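Local coordinates for ULam111 (PDB 5WUT), which probably hydrolyses the beta-1,3-glucosidic bonds of laminarin, as a laminarinase of glycoside hydrolase family 16 with a beta-jelly roll fold, at residues Lys90-Gly94 / Lys95-Pro99. Numbering follows the deposited sequence.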
loop_
_atom_site.group_PDB
_atom_site.type_symbol
_atom_site.label_atom_id
_atom_site.label_comp_id
_atom_site.label_asym_id
_atom_site.label_seq_id
_atom_site.Cartn_x
_atom_site.Cartn_y
_atom_site.Cartn_z
ATOM N N LYS A 90 2.445 -9.862 -13.036
ATOM C CA LYS A 90 2.246 -11.035 -12.178
ATOM C C LYS A 90 3.601 -11.715 -11.970
ATOM O O LYS A 90 4.353 -11.900 -12.934
ATOM C CB LYS A 90 1.217 -11.978 -12.811
ATOM C CG LYS A 90 0.967 -13.274 -12.049
ATOM C CD LYS A 90 -0.139 -14.073 -12.722
ATOM C CE LYS A 90 -0.608 -15.234 -11.855
ATOM N NZ LYS A 90 0.478 -16.199 -11.530
ATOM N N LEU A 91 3.915 -12.054 -10.716
ATOM C CA LEU A 91 5.254 -12.513 -10.345
ATOM C C LEU A 91 5.486 -14.001 -10.561
ATOM O O LEU A 91 4.545 -14.790 -10.433
ATOM C CB LEU A 91 5.515 -12.207 -8.872
ATOM C CG LEU A 91 5.522 -10.736 -8.473
ATOM C CD1 LEU A 91 5.546 -10.608 -6.946
ATOM C CD2 LEU A 91 6.723 -10.046 -9.109
ATOM N N PRO A 92 6.740 -14.374 -10.868
ATOM C CA PRO A 92 7.178 -15.764 -10.711
ATOM C C PRO A 92 7.374 -16.024 -9.229
ATOM O O PRO A 92 7.477 -15.062 -8.461
ATOM C CB PRO A 92 8.513 -15.804 -11.448
ATOM C CG PRO A 92 9.081 -14.433 -11.163
ATOM C CD PRO A 92 7.873 -13.490 -11.190
ATOM N N VAL A 93 7.456 -17.285 -8.815
ATOM C CA VAL A 93 7.627 -17.567 -7.399
ATOM C C VAL A 93 8.692 -18.624 -7.189
ATOM O O VAL A 93 8.918 -19.470 -8.052
ATOM C CB VAL A 93 6.309 -18.038 -6.756
ATOM C CG1 VAL A 93 5.266 -16.934 -6.820
ATOM C CG2 VAL A 93 5.782 -19.256 -7.463
ATOM N N GLY A 94 9.367 -18.554 -6.049
ATOM C CA GLY A 94 10.295 -19.605 -5.666
ATOM C C GLY A 94 11.686 -19.106 -5.352
ATOM O O GLY A 94 12.115 -18.043 -5.815
ATOM N N LYS A 95 12.411 -19.883 -4.554
ATOM C CA LYS A 95 13.730 -19.463 -4.112
ATOM C C LYS A 95 14.734 -19.399 -5.262
ATOM O O LYS A 95 14.977 -20.398 -5.941
ATOM C CB LYS A 95 14.249 -20.403 -3.022
ATOM C CG LYS A 95 15.603 -19.994 -2.474
ATOM C CD LYS A 95 16.084 -20.960 -1.388
ATOM C CE LYS A 95 16.347 -22.331 -1.954
ATOM N NZ LYS A 95 17.193 -23.163 -1.040
ATOM N N GLY A 96 15.308 -18.217 -5.468
ATOM C CA GLY A 96 16.326 -18.020 -6.487
ATOM C C GLY A 96 15.884 -17.128 -7.635
ATOM O O GLY A 96 16.718 -16.602 -8.354
ATOM N N ILE A 97 14.578 -16.937 -7.793
ATOM C CA ILE A 97 14.070 -16.130 -8.894
ATOM C C ILE A 97 14.117 -14.630 -8.549
ATOM O O ILE A 97 13.933 -14.240 -7.393
ATOM C CB ILE A 97 12.616 -16.580 -9.272
ATOM C CG1 ILE A 97 12.395 -16.429 -10.768
ATOM C CG2 ILE A 97 11.554 -15.900 -8.431
ATOM C CD1 ILE A 97 13.266 -17.360 -11.573
ATOM N N TRP A 98 14.421 -13.799 -9.541
ATOM C CA TRP A 98 14.487 -12.351 -9.339
ATOM C C TRP A 98 13.974 -11.577 -10.559
ATOM O O TRP A 98 14.762 -11.155 -11.432
ATOM C CB TRP A 98 15.922 -11.912 -9.000
ATOM C CG TRP A 98 16.069 -10.404 -8.837
ATOM C CD1 TRP A 98 15.066 -9.490 -8.623
ATOM C CD2 TRP A 98 17.285 -9.652 -8.893
ATOM N NE1 TRP A 98 15.589 -8.218 -8.553
ATOM C CE2 TRP A 98 16.951 -8.294 -8.705
ATOM C CE3 TRP A 98 18.619 -9.995 -9.088
ATOM C CZ2 TRP A 98 17.910 -7.276 -8.715
ATOM C CZ3 TRP A 98 19.575 -8.986 -9.086
ATOM C CH2 TRP A 98 19.215 -7.643 -8.901
ATOM N N PRO A 99 12.649 -11.386 -10.612
ATOM C CA PRO A 99 12.022 -10.552 -11.633
ATOM C C PRO A 99 12.196 -9.071 -11.330
ATOM O O PRO A 99 12.243 -8.673 -10.158
ATOM C CB PRO A 99 10.557 -10.955 -11.546
ATOM C CG PRO A 99 10.360 -11.243 -10.093
ATOM C CD PRO A 99 11.641 -11.983 -9.717
#
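G94 and I97 are the first and last residues of a type II beta turn that folds the chain back on itself, so that 91-94 and 95-99 run 157° apart. A weak hydrogen bond from I97 N to G94 O, 3.3 Å long but nearly straight at 169°, closes the turn. G96, the third residue of the turn, has a positive phi, and there a beta carbon would be jammed against the carbonyl O of K95. Inside the bend, the P92 ring packs against both I97 and P99. Its CD edge comes 3.5 Å from P99 CG, the two pyrrolidine rings lying at a slant to each other. P92 CG also reaches I97 CG1, at 3.9 Å. With chi1 at -146°, measured to CG1 and off the staggered positions, I97 CG2 falls between the backbone N and the carbonyl carbon. This methyl lies 3.4 Å from G94 O, beside the turn's hydrogen bond, and 4.0 Å from P92 CG. L91, also buried, extends the cluster: its CD2 meets P99 CG at 4.0 Å, the two side chains crossing at about a right angle. M206 of strand 200-208 touches both P92 and I97, and F226 of strand 224-234 touches both prolines. V93 N bonds to Q224 OE1, and backbone bonds tie K95 to D218 and G96 to G209. An alanine in place of P92 would remove CG and CD, and would probably open a gap beside P99 and leave the I97 side chain less firmly supported. Within this bend, which links strands 83-90 and 97-105 of the jelly roll, the contact is thus mainly apolar, rigid rings meeting branched side chains, with one weak backbone bond closing the turn.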